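Local atomic coordinates of thioredoxin reductase (PDB entry 4NTD), a protein that belongs to the thioredoxin reductase-like flavoenzymes, carries FAD and a redox-active disulfide, and probably forms the disulfide bond of the natural product holomycin. Residues Pro146-Val151 with Gly225-Leu230; Leu159-Tyr164 with Val255-Val260; Tyr168-Gln173 with Arg250-Val255; Gly176-Ser181 with Val199-Gly204. One frame throughout, in Å; residues are numbered along the deposited sequence.

Along the chain, the first halves of all four contacts come in turn, at 146-151, 159-164, 168-173 and 176-181, before any contact closes. Interaction 4 closes first, at 199-204, making the short loop of a beta-alpha-beta unit. Interaction 1 closes next, at 225-230, where the turn before helix 151-154 meets an edge strand of the three-stranded antiparallel sheet. Interactions 3 and 2 then close in succession at 250-255 and 255-260, sharing Val255. Interaction 4 thus lies within the spans of the other three and interaction 3 within that of interaction 2, whereas interaction 1 crosses both 2 and 3. Interactions 2, 3 and 4 all reach one parallel sheet, with strand 252-254 between 159-160 and 175-178.

Interaction 1 of 4, residues Pro146-Val151 with Gly225-Leu230; sequences PDIPGV and GTVKRL
Pro149 and Gly150 lie beside Arg229 and Leu230, the CA atoms of Pro149 and Arg229 being 4.8 Å apart. A single backbone hydrogen bond joins the segments, from Leu230 N to Pro149 O at 2.9 Å, almost straight with 174° at the hydrogen. The same carbonyl oxygen also receives a CA-H contact, Arg229 CA to Pro149 O at 3.5 Å. Pro149 belongs to a type II beta turn from Ile148 to Val151, closed by Val151 N on Ile148 O. Gly150 has a positive phi of 102°; a CB there would collide with Leu230 CB and with the preceding carbonyl oxygen, so both the turn and the contact call for glycine.

Apolar side chains of both segments pack around this bond. Ile148 turns CG2 anti to the backbone N (chi1 -67° for CG1), which lays this methyl on the strand backbone, with Ile148 CG2 3.8 Å from Arg229 CA; Val227 CG1 lies next to the same methyl. The ring of Pro149 rests its CD against Lys228 O at 3.3 Å. Farther on, Leu230 CD1 reaches over the peptide that follows Gly150, 3.7 Å from Gly150 C, and meets Val151 CG2 at 3.9 Å. In the conformer described, the extended Arg229 leads its guanidinium away from the loop to a salt bridge with Glu241, and Lys228 and Arg229 together form a classic beta bulge opposite that residue.

The arrangement is a glycine-containing type II turn, running straight into helix 151-154, docked on the bulged edge strand of an antiparallel sheet, in the domain corresponding to the NADPH-binding part of thioredoxin reductases.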
# COMPACT_ATOMS: atom_id res chain seq x y z
N PRO A 146 -6.74 -26.14 -11.15
CA PRO A 146 -6.64 -27.55 -11.54
C PRO A 146 -7.84 -28.01 -12.36
O PRO A 146 -8.97 -27.61 -12.08
CB PRO A 146 -6.57 -28.29 -10.19
CG PRO A 146 -7.10 -27.35 -9.18
CD PRO A 146 -6.86 -25.96 -9.69
N ASP A 147 -7.58 -28.84 -13.36
CA ASP A 147 -8.63 -29.32 -14.26
C ASP A 147 -9.38 -30.48 -13.62
O ASP A 147 -9.19 -31.65 -13.98
CB ASP A 147 -8.01 -29.72 -15.61
CG ASP A 147 -9.06 -30.01 -16.68
OD1 ASP A 147 -10.22 -29.56 -16.54
OD2 ASP A 147 -8.72 -30.69 -17.66
N ILE A 148 -10.24 -30.14 -12.66
CA ILE A 148 -11.08 -31.09 -11.95
C ILE A 148 -12.52 -30.61 -12.05
O ILE A 148 -12.79 -29.43 -11.79
CB ILE A 148 -10.67 -31.20 -10.46
CG1 ILE A 148 -9.27 -31.83 -10.34
CG2 ILE A 148 -11.69 -32.01 -9.67
CD1 ILE A 148 -8.64 -31.69 -8.98
N PRO A 149 -13.46 -31.49 -12.45
CA PRO A 149 -14.85 -31.07 -12.57
C PRO A 149 -15.41 -30.38 -11.33
O PRO A 149 -15.24 -30.89 -10.21
CB PRO A 149 -15.59 -32.39 -12.83
CG PRO A 149 -14.58 -33.25 -13.50
CD PRO A 149 -13.26 -32.88 -12.90
N GLY A 150 -16.04 -29.23 -11.53
CA GLY A 150 -16.61 -28.44 -10.44
C GLY A 150 -15.77 -27.24 -10.04
O GLY A 150 -16.30 -26.26 -9.52
N VAL A 151 -14.46 -27.31 -10.28
CA VAL A 151 -13.53 -26.27 -9.82
C VAL A 151 -13.83 -24.91 -10.46
O VAL A 151 -13.92 -23.90 -9.76
CB VAL A 151 -12.06 -26.68 -10.05
CG1 VAL A 151 -11.11 -25.50 -9.88
CG2 VAL A 151 -11.68 -27.81 -9.10
N GLY A 225 -5.85 -40.72 -2.41
CA GLY A 225 -6.67 -41.01 -3.58
C GLY A 225 -6.75 -39.87 -4.57
O GLY A 225 -6.64 -38.70 -4.20
N THR A 226 -6.94 -40.22 -5.84
CA THR A 226 -7.15 -39.23 -6.89
C THR A 226 -8.53 -38.60 -6.72
O THR A 226 -9.53 -39.30 -6.63
CB THR A 226 -7.03 -39.87 -8.29
OG1 THR A 226 -5.76 -40.52 -8.42
CG2 THR A 226 -7.19 -38.83 -9.39
N VAL A 227 -8.57 -37.27 -6.64
CA VAL A 227 -9.81 -36.51 -6.57
C VAL A 227 -10.46 -36.52 -7.95
O VAL A 227 -9.83 -36.12 -8.93
CB VAL A 227 -9.55 -35.06 -6.11
CG1 VAL A 227 -10.83 -34.23 -6.17
CG2 VAL A 227 -8.95 -35.03 -4.71
N LYS A 228 -11.72 -36.96 -8.01
CA LYS A 228 -12.45 -37.08 -9.27
C LYS A 228 -13.22 -35.80 -9.60
O LYS A 228 -13.16 -35.32 -10.73
CB LYS A 228 -13.41 -38.27 -9.22
CG LYS A 228 -14.10 -38.57 -10.54
CD LYS A 228 -15.09 -39.72 -10.41
CE LYS A 228 -16.05 -39.74 -11.59
NZ LYS A 228 -16.80 -41.02 -11.69
N ARG A 229 -13.94 -35.27 -8.62
CA ARG A 229 -14.80 -34.10 -8.83
C ARG A 229 -15.17 -33.44 -7.51
O ARG A 229 -15.08 -34.05 -6.44
CB ARG A 229 -16.09 -34.50 -9.56
CG ARG A 229 -17.10 -35.26 -8.71
CD ARG A 229 -18.39 -35.58 -9.46
NE ARG A 229 -19.24 -36.51 -8.72
CZ ARG A 229 -20.44 -36.22 -8.23
NH1 ARG A 229 -20.97 -35.01 -8.41
NH2 ARG A 229 -21.12 -37.14 -7.56
N LEU A 230 -15.61 -32.19 -7.60
CA LEU A 230 -16.27 -31.52 -6.48
C LEU A 230 -17.75 -31.87 -6.60
O LEU A 230 -18.30 -31.86 -7.70
CB LEU A 230 -16.08 -30.01 -6.55
CG LEU A 230 -14.64 -29.49 -6.55
CD1 LEU A 230 -14.65 -27.96 -6.55
CD2 LEU A 230 -13.86 -30.02 -5.36

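Interaction 2 of 4, residues Leu159-Tyr164 with Val255-Val260; sequences LLHCPY and VVPRMV. With GSH (glutathione), chain B.
One backbone hydrogen bond crosses between Leu160 and Val255: Val255 N donates to Leu160 O at 2.9 Å, with 158° at the hydrogen, continuing the parallel pairing of strands 159-160 and 252-254. A weaker polar contact follows one residue on, where His161 CA-H points at Val255 O.

Ring contacts centre on His161. Its CG stands anti to the backbone N (chi1 162°), which extends the imidazole between Val255, Pro257 and the glutathione. Pro257 CD sits over one face as a CH-pi contact, 3.8 Å from the His161 ring centroid. Val255 O lies at the ring edge, near its plane, 3.2 Å from His161 CD2, while Met259 SD approaches obliquely. An alanine in place of His161 would probably leave Pro257 CD without its aromatic face and open a gap beside Val255 O.

His161 immediately precedes the redox motif Cys162-Pro163-Tyr164-Cys165, the CxxC of the thioredoxin reductase family, with Cys162 as N-cap of helix 163-166.

Covalently, Cys162 SG is bonded to GSH SG2 at 2.0 Å, a mixed disulfide; Cys162 SG is also seen disulfide-bonded to Cys165 SG, probably as an alternative state. The same GSH SG2 lies oblique to the Tyr164 ring, 3.2 Å from Tyr164 CD2, and Tyr164 OH is hydrogen-bonded to Asn320 of the second subunit.

Apolar packing is made by Leu159 CD1 on Val255 CG2 at 4.0 Å, the two side chains crossing nearly at a right angle.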
# COMPACT_ATOMS: atom_id res chain seq x y z
N LEU A 159 -15.07 -22.79 -3.83
CA LEU A 159 -13.75 -23.26 -4.21
C LEU A 159 -12.89 -22.00 -4.25
O LEU A 159 -13.09 -21.12 -5.09
CB LEU A 159 -13.77 -23.97 -5.58
CG LEU A 159 -12.52 -24.73 -6.06
CD1 LEU A 159 -11.41 -23.79 -6.50
CD2 LEU A 159 -12.01 -25.72 -5.02
N LEU A 160 -11.95 -21.90 -3.31
CA LEU A 160 -11.27 -20.64 -3.01
C LEU A 160 -9.76 -20.81 -2.90
O LEU A 160 -9.25 -21.93 -2.93
CB LEU A 160 -11.82 -20.07 -1.70
CG LEU A 160 -13.34 -19.89 -1.63
CD1 LEU A 160 -13.80 -19.61 -0.20
CD2 LEU A 160 -13.80 -18.78 -2.56
N HIS A 161 -9.05 -19.70 -2.77
CA HIS A 161 -7.61 -19.74 -2.54
C HIS A 161 -7.19 -19.00 -1.27
O HIS A 161 -6.56 -19.58 -0.39
CB HIS A 161 -6.84 -19.19 -3.75
CG HIS A 161 -5.43 -18.81 -3.45
ND1 HIS A 161 -4.93 -17.55 -3.67
CD2 HIS A 161 -4.41 -19.52 -2.91
CE1 HIS A 161 -3.67 -17.50 -3.30
NE2 HIS A 161 -3.32 -18.69 -2.83
N CYS A 162 -7.57 -17.73 -1.17
CA CYS A 162 -6.94 -16.78 -0.25
C CYS A 162 -7.58 -16.83 1.18
O CYS A 162 -8.73 -16.43 1.35
CB CYS A 162 -6.88 -15.40 -1.00
SG CYS A 162 -6.48 -14.04 0.12
N PRO A 163 -6.83 -17.35 2.19
CA PRO A 163 -7.37 -17.38 3.55
C PRO A 163 -7.61 -16.02 4.20
O PRO A 163 -8.48 -15.90 5.06
CB PRO A 163 -6.30 -18.16 4.34
CG PRO A 163 -5.58 -18.96 3.31
CD PRO A 163 -5.53 -18.04 2.13
N TYR A 164 -6.85 -14.99 3.81
CA TYR A 164 -7.09 -13.64 4.33
C TYR A 164 -8.40 -13.08 3.78
O TYR A 164 -9.15 -12.42 4.50
CB TYR A 164 -5.90 -12.72 4.04
CG TYR A 164 -4.64 -13.23 4.70
CD1 TYR A 164 -4.51 -13.20 6.08
CD2 TYR A 164 -3.61 -13.79 3.96
CE1 TYR A 164 -3.39 -13.69 6.70
CE2 TYR A 164 -2.47 -14.28 4.57
CZ TYR A 164 -2.37 -14.23 5.94
OH TYR A 164 -1.26 -14.71 6.58
N VAL A 255 -7.59 -24.29 -2.90
CA VAL A 255 -6.48 -24.69 -3.75
C VAL A 255 -5.43 -23.58 -3.76
O VAL A 255 -5.73 -22.44 -3.42
CB VAL A 255 -6.92 -24.98 -5.20
CG1 VAL A 255 -7.93 -26.12 -5.24
CG2 VAL A 255 -7.51 -23.73 -5.86
N VAL A 256 -4.20 -23.94 -4.12
CA VAL A 256 -3.18 -22.96 -4.45
C VAL A 256 -3.02 -22.99 -5.96
O VAL A 256 -2.40 -23.90 -6.50
CB VAL A 256 -1.83 -23.27 -3.76
CG1 VAL A 256 -0.80 -22.21 -4.13
CG2 VAL A 256 -2.00 -23.34 -2.25
N PRO A 257 -3.61 -22.00 -6.66
CA PRO A 257 -3.46 -21.99 -8.12
C PRO A 257 -2.03 -21.72 -8.55
O PRO A 257 -1.23 -21.24 -7.75
CB PRO A 257 -4.35 -20.81 -8.56
CG PRO A 257 -5.22 -20.49 -7.39
CD PRO A 257 -4.43 -20.87 -6.18
N ARG A 258 -1.70 -22.06 -9.79
CA ARG A 258 -0.47 -21.57 -10.40
C ARG A 258 -0.75 -20.12 -10.78
O ARG A 258 -1.59 -19.84 -11.64
CB ARG A 258 -0.06 -22.38 -11.64
CG ARG A 258 1.18 -21.81 -12.34
CD ARG A 258 1.69 -22.68 -13.48
NE ARG A 258 2.72 -21.99 -14.24
CZ ARG A 258 2.59 -21.60 -15.51
NH1 ARG A 258 1.47 -21.86 -16.17
NH2 ARG A 258 3.59 -20.98 -16.12
N MET A 259 -0.08 -19.20 -10.10
CA MET A 259 -0.33 -17.77 -10.30
C MET A 259 0.66 -17.18 -11.28
O MET A 259 1.86 -17.12 -11.01
CB MET A 259 -0.26 -17.03 -8.96
CG MET A 259 -1.42 -17.37 -8.06
SD MET A 259 -1.18 -16.75 -6.39
CE MET A 259 -1.61 -18.23 -5.48
N VAL A 260 0.14 -16.74 -12.42
CA VAL A 260 0.96 -16.28 -13.53
C VAL A 260 0.71 -14.79 -13.76
O VAL A 260 -0.37 -14.39 -14.19
CB VAL A 260 0.64 -17.07 -14.82
CG1 VAL A 260 1.58 -16.67 -15.94
CG2 VAL A 260 0.73 -18.57 -14.55
N1 GSH B . 1.66 -16.12 -0.63
CA1 GSH B . 1.64 -17.07 0.48
C1 GSH B . 3.05 -17.65 0.64
O11 GSH B . 3.35 -18.60 -0.12
O12 GSH B . 3.81 -17.14 1.50
CB1 GSH B . 0.73 -18.24 0.20
CG1 GSH B . -0.38 -18.38 1.24
CD1 GSH B . -1.35 -17.21 1.09
OE1 GSH B . -1.34 -16.25 1.86
N2 GSH B . -2.26 -17.40 0.13
CA2 GSH B . -3.28 -16.41 -0.22
C2 GSH B . -2.66 -15.45 -1.15
O2 GSH B . -1.58 -15.64 -1.72
CB2 GSH B . -3.54 -15.37 0.87
SG2 GSH B . -5.25 -14.98 1.43
N3 GSH B . -3.37 -14.34 -1.13
CA3 GSH B . -2.89 -13.18 -1.75
C3 GSH B . -3.74 -12.62 -2.92
O31 GSH B . -5.01 -13.08 -3.13
O32 GSH B . -3.27 -11.66 -3.66

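Interaction 3 of 4, residues Tyr168-Gln173 with Arg250-Val255; sequences YEVSDQ and RSTVFV
Ser251 makes the polar link of this contact, its OG donating to Gln173 OE1 at 2.7 Å. The hydroxyl arrives in the plane of the amide carbonyl, on a lone pair, with a C=O...donor angle of 138°. Two torsions permit this: Ser251 OG lies between its backbone N and carbonyl carbon (chi1 72°), and Gln173 is extended beyond CG (chi2 -174°), carrying its amide alongside the serine. Replacing Gln173 with a leucine would remove the acceptor and is likely to leave Ser251 OG without its short, in-plane partner.

Thr252 comes next, at the start of strand 252-254. Its OG1 touches the methyl Val170 CG1 at 3.5 Å, the two side chains passing at a slant, and Gln173 OE1 lies only a little farther off.

Phe254, two residues on, has its side chain on the same side of the strand. Val170 sends its other methyl to the edge of this ring, CG2 to Phe254 CZ being 4.2 Å, so the two branches of one valine span Thr252 and Phe254.

Val170 and Gln173 are brought to the strand together by a type II beta turn, closed by Gln173 N on Val170 O at 3.2 Å. On the same loop, Glu169 and Asp172 form salt bridges to Arg51 and Arg53 of the second subunit. The contact thus packs a connecting loop, which leads from the CxxC helix to strand 175-178, on strand 252-254 of a Rossmann-like parallel sheet.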
# COMPACT_ATOMS: atom_id res chain seq x y z
N TYR A 168 -12.12 -15.84 7.47
CA TYR A 168 -13.06 -15.44 8.51
C TYR A 168 -14.48 -15.92 8.21
O TYR A 168 -15.18 -16.41 9.10
CB TYR A 168 -13.06 -13.92 8.70
CG TYR A 168 -13.97 -13.51 9.83
CD1 TYR A 168 -13.52 -13.53 11.14
CD2 TYR A 168 -15.29 -13.15 9.59
CE1 TYR A 168 -14.35 -13.18 12.19
CE2 TYR A 168 -16.13 -12.80 10.63
CZ TYR A 168 -15.66 -12.81 11.92
OH TYR A 168 -16.49 -12.46 12.96
N GLU A 169 -14.88 -15.79 6.95
CA GLU A 169 -16.24 -16.12 6.51
C GLU A 169 -16.56 -17.62 6.60
O GLU A 169 -17.73 -17.99 6.62
CB GLU A 169 -16.47 -15.62 5.08
CG GLU A 169 -16.68 -14.11 4.96
CD GLU A 169 -15.43 -13.29 5.28
OE1 GLU A 169 -14.31 -13.71 4.91
OE2 GLU A 169 -15.57 -12.21 5.89
N VAL A 170 -15.53 -18.46 6.64
CA VAL A 170 -15.72 -19.91 6.78
C VAL A 170 -15.10 -20.45 8.08
O VAL A 170 -14.75 -21.63 8.16
CB VAL A 170 -15.18 -20.68 5.54
CG1 VAL A 170 -15.92 -20.22 4.29
CG2 VAL A 170 -13.68 -20.50 5.38
N SER A 171 -15.00 -19.59 9.09
CA SER A 171 -14.46 -19.96 10.40
C SER A 171 -15.14 -21.20 10.96
O SER A 171 -16.37 -21.31 10.93
CB SER A 171 -14.63 -18.81 11.40
OG SER A 171 -13.83 -17.70 11.06
N ASP A 172 -14.34 -22.14 11.45
CA ASP A 172 -14.82 -23.36 12.13
C ASP A 172 -15.60 -24.34 11.25
O ASP A 172 -16.18 -25.30 11.76
CB ASP A 172 -15.66 -22.99 13.36
CG ASP A 172 -14.93 -22.06 14.31
OD1 ASP A 172 -13.75 -22.33 14.63
OD2 ASP A 172 -15.53 -21.05 14.75
N GLN A 173 -15.62 -24.12 9.93
CA GLN A 173 -16.34 -25.01 9.03
C GLN A 173 -15.44 -26.16 8.57
O GLN A 173 -14.22 -26.10 8.74
CB GLN A 173 -16.87 -24.25 7.81
CG GLN A 173 -17.92 -23.20 8.16
CD GLN A 173 -18.53 -22.55 6.93
OE1 GLN A 173 -18.50 -23.11 5.83
NE2 GLN A 173 -19.11 -21.37 7.12
N ARG A 250 -17.47 -31.71 2.74
CA ARG A 250 -16.80 -30.46 3.08
C ARG A 250 -17.74 -29.32 2.68
O ARG A 250 -18.53 -29.48 1.76
CB ARG A 250 -15.48 -30.30 2.30
CG ARG A 250 -14.37 -31.30 2.62
CD ARG A 250 -13.67 -31.01 3.95
NE ARG A 250 -14.20 -31.81 5.05
CZ ARG A 250 -13.73 -31.78 6.30
NH1 ARG A 250 -12.72 -30.99 6.64
NH2 ARG A 250 -14.29 -32.56 7.22
N SER A 251 -17.65 -28.18 3.37
CA SER A 251 -18.44 -27.01 3.00
C SER A 251 -17.67 -26.09 2.04
O SER A 251 -18.27 -25.39 1.22
CB SER A 251 -18.86 -26.22 4.24
OG SER A 251 -17.75 -25.55 4.81
N THR A 252 -16.35 -26.08 2.18
CA THR A 252 -15.48 -25.19 1.41
C THR A 252 -14.17 -25.91 1.09
O THR A 252 -13.63 -26.61 1.94
CB THR A 252 -15.15 -23.92 2.22
OG1 THR A 252 -16.35 -23.41 2.83
CG2 THR A 252 -14.54 -22.84 1.33
N VAL A 253 -13.69 -25.75 -0.14
CA VAL A 253 -12.43 -26.36 -0.56
C VAL A 253 -11.48 -25.27 -1.07
O VAL A 253 -11.89 -24.35 -1.77
CB VAL A 253 -12.66 -27.44 -1.64
CG1 VAL A 253 -11.34 -27.93 -2.23
CG2 VAL A 253 -13.42 -28.62 -1.04
N PHE A 254 -10.21 -25.39 -0.68
CA PHE A 254 -9.18 -24.44 -1.08
C PHE A 254 -8.15 -25.09 -2.00
O PHE A 254 -7.87 -26.29 -1.90
CB PHE A 254 -8.47 -23.86 0.15
CG PHE A 254 -9.31 -22.88 0.92
CD1 PHE A 254 -9.11 -21.51 0.77
CD2 PHE A 254 -10.28 -23.32 1.80
CE1 PHE A 254 -9.87 -20.60 1.48
CE2 PHE A 254 -11.05 -22.41 2.52
CZ PHE A 254 -10.84 -21.05 2.36
N VAL A 255 -7.59 -24.29 -2.90
CA VAL A 255 -6.48 -24.69 -3.75
C VAL A 255 -5.43 -23.58 -3.76
O VAL A 255 -5.73 -22.44 -3.42
CB VAL A 255 -6.92 -24.98 -5.20
CG1 VAL A 255 -7.93 -26.12 -5.24
CG2 VAL A 255 -7.51 -23.73 -5.86

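Interaction 4 of 4, residues Gly176-Ser181 with Val199-Gly204; sequences GVLGTS and VLFRHG
Leu200 and Phe201 reach strand 175-178 by different torsions. In Leu200, CG is anti to the backbone N and chi2 is 63°, which brings CD1 to 3.5 Å from Val177 O and 4.0 Å from Val177 CG1. Phe201, next along the strand and so on the other face, holds CG beside its backbone N, which turns the ring edge toward Gly176; Phe201 CE2 is 4.0 Å from Gly176 CA. A CB on Gly176 would clash with CE2, so glycine makes room for the ring there. Leu178 CD2 reaches the same ring obliquely, 4.1 Å from Phe201 CD2, and Val199 CG1 lies over one of its faces.

The backbones pair as parallel strands whose axes differ by 23°. Val177 N donates to Val199 O, Phe201 N to Val177 O, and Gly179 N to Phe201 O, each at 2.8 Å; the last is the most bent, with 132° at the hydrogen. Strands 175-178 and 198-201, with helix 184-191 between them, form the beta-alpha-beta unit of a Rossmann-like sheet, the helix packing on the face that bears Val177 and Leu200.

Past the strand ends, Gly179 is the centre of an inverse gamma turn, in the region where thioredoxin reductases carry their glycine-rich nucleotide loop. A CB here would run into Arg202 O. His203 presents its ring edge to Gly179 O, in plane, while Thr180 CG2 lies obliquely 3.8 Å from His203 CD2. His203 ND1 is hydrogen-bonded to Val227 N, which probably helps hold the imidazole's rotation.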
# COMPACT_ATOMS: atom_id res chain seq x y z
N GLY A 176 -11.53 -28.21 3.12
CA GLY A 176 -10.66 -29.14 2.40
C GLY A 176 -9.59 -28.39 1.63
O GLY A 176 -9.77 -27.23 1.27
N VAL A 177 -8.47 -29.07 1.38
CA VAL A 177 -7.40 -28.55 0.52
C VAL A 177 -7.03 -29.62 -0.49
O VAL A 177 -6.76 -30.76 -0.12
CB VAL A 177 -6.14 -28.17 1.33
CG1 VAL A 177 -5.06 -27.61 0.42
CG2 VAL A 177 -6.49 -27.17 2.43
N LEU A 178 -7.03 -29.27 -1.78
CA LEU A 178 -6.65 -30.22 -2.83
C LEU A 178 -5.14 -30.20 -3.04
O LEU A 178 -4.54 -29.14 -3.13
CB LEU A 178 -7.36 -29.89 -4.15
CG LEU A 178 -8.88 -29.75 -4.12
CD1 LEU A 178 -9.41 -29.54 -5.53
CD2 LEU A 178 -9.55 -30.95 -3.47
N GLY A 179 -4.55 -31.39 -3.14
CA GLY A 179 -3.10 -31.52 -3.35
C GLY A 179 -2.71 -31.37 -4.81
O GLY A 179 -2.13 -32.29 -5.39
N THR A 180 -3.01 -30.21 -5.38
CA THR A 180 -2.79 -29.94 -6.80
C THR A 180 -1.60 -29.01 -7.04
O THR A 180 -1.32 -28.64 -8.19
CB THR A 180 -4.05 -29.32 -7.43
OG1 THR A 180 -4.43 -28.15 -6.69
CG2 THR A 180 -5.20 -30.31 -7.42
N SER A 181 -0.91 -28.63 -5.97
CA SER A 181 0.21 -27.69 -6.03
C SER A 181 1.24 -28.03 -4.95
O SER A 181 0.87 -28.57 -3.91
CB SER A 181 -0.31 -26.26 -5.82
OG SER A 181 0.72 -25.38 -5.40
N VAL A 199 -8.90 -30.83 6.14
CA VAL A 199 -8.42 -32.08 5.55
C VAL A 199 -7.64 -31.80 4.27
O VAL A 199 -8.06 -31.00 3.43
CB VAL A 199 -9.61 -33.02 5.21
CG1 VAL A 199 -9.17 -34.19 4.34
CG2 VAL A 199 -10.25 -33.53 6.50
N LEU A 200 -6.49 -32.47 4.12
CA LEU A 200 -5.72 -32.42 2.88
C LEU A 200 -6.03 -33.65 2.04
O LEU A 200 -5.84 -34.78 2.48
CB LEU A 200 -4.21 -32.37 3.17
CG LEU A 200 -3.27 -32.43 1.96
CD1 LEU A 200 -3.48 -31.23 1.04
CD2 LEU A 200 -1.82 -32.52 2.40
N PHE A 201 -6.53 -33.42 0.83
CA PHE A 201 -6.70 -34.48 -0.16
C PHE A 201 -5.38 -34.57 -0.92
O PHE A 201 -5.09 -33.72 -1.77
CB PHE A 201 -7.88 -34.16 -1.08
CG PHE A 201 -9.19 -34.09 -0.35
CD1 PHE A 201 -9.94 -35.24 -0.14
CD2 PHE A 201 -9.66 -32.89 0.16
CE1 PHE A 201 -11.15 -35.19 0.55
CE2 PHE A 201 -10.87 -32.83 0.85
CZ PHE A 201 -11.61 -33.98 1.04
N ARG A 202 -4.56 -35.58 -0.62
CA ARG A 202 -3.19 -35.63 -1.14
C ARG A 202 -3.12 -35.62 -2.66
O ARG A 202 -2.22 -35.00 -3.23
CB ARG A 202 -2.42 -36.84 -0.60
CG ARG A 202 -0.95 -36.81 -0.99
CD ARG A 202 -0.15 -37.91 -0.30
NE ARG A 202 -0.36 -39.22 -0.89
CZ ARG A 202 0.40 -39.75 -1.84
NH1 ARG A 202 1.43 -39.06 -2.33
NH2 ARG A 202 0.13 -40.96 -2.32
N HIS A 203 -4.04 -36.31 -3.33
CA HIS A 203 -4.11 -36.28 -4.80
C HIS A 203 -2.77 -36.68 -5.45
O HIS A 203 -2.37 -36.13 -6.48
CB HIS A 203 -4.53 -34.87 -5.25
CG HIS A 203 -4.97 -34.78 -6.68
ND1 HIS A 203 -6.00 -35.55 -7.18
CD2 HIS A 203 -4.55 -34.00 -7.70
CE1 HIS A 203 -6.18 -35.26 -8.46
NE2 HIS A 203 -5.31 -34.32 -8.80
N GLY A 204 -2.07 -37.63 -4.83
CA GLY A 204 -0.76 -38.08 -5.32
C GLY A 204 0.38 -37.07 -5.21
O GLY A 204 1.43 -37.26 -5.83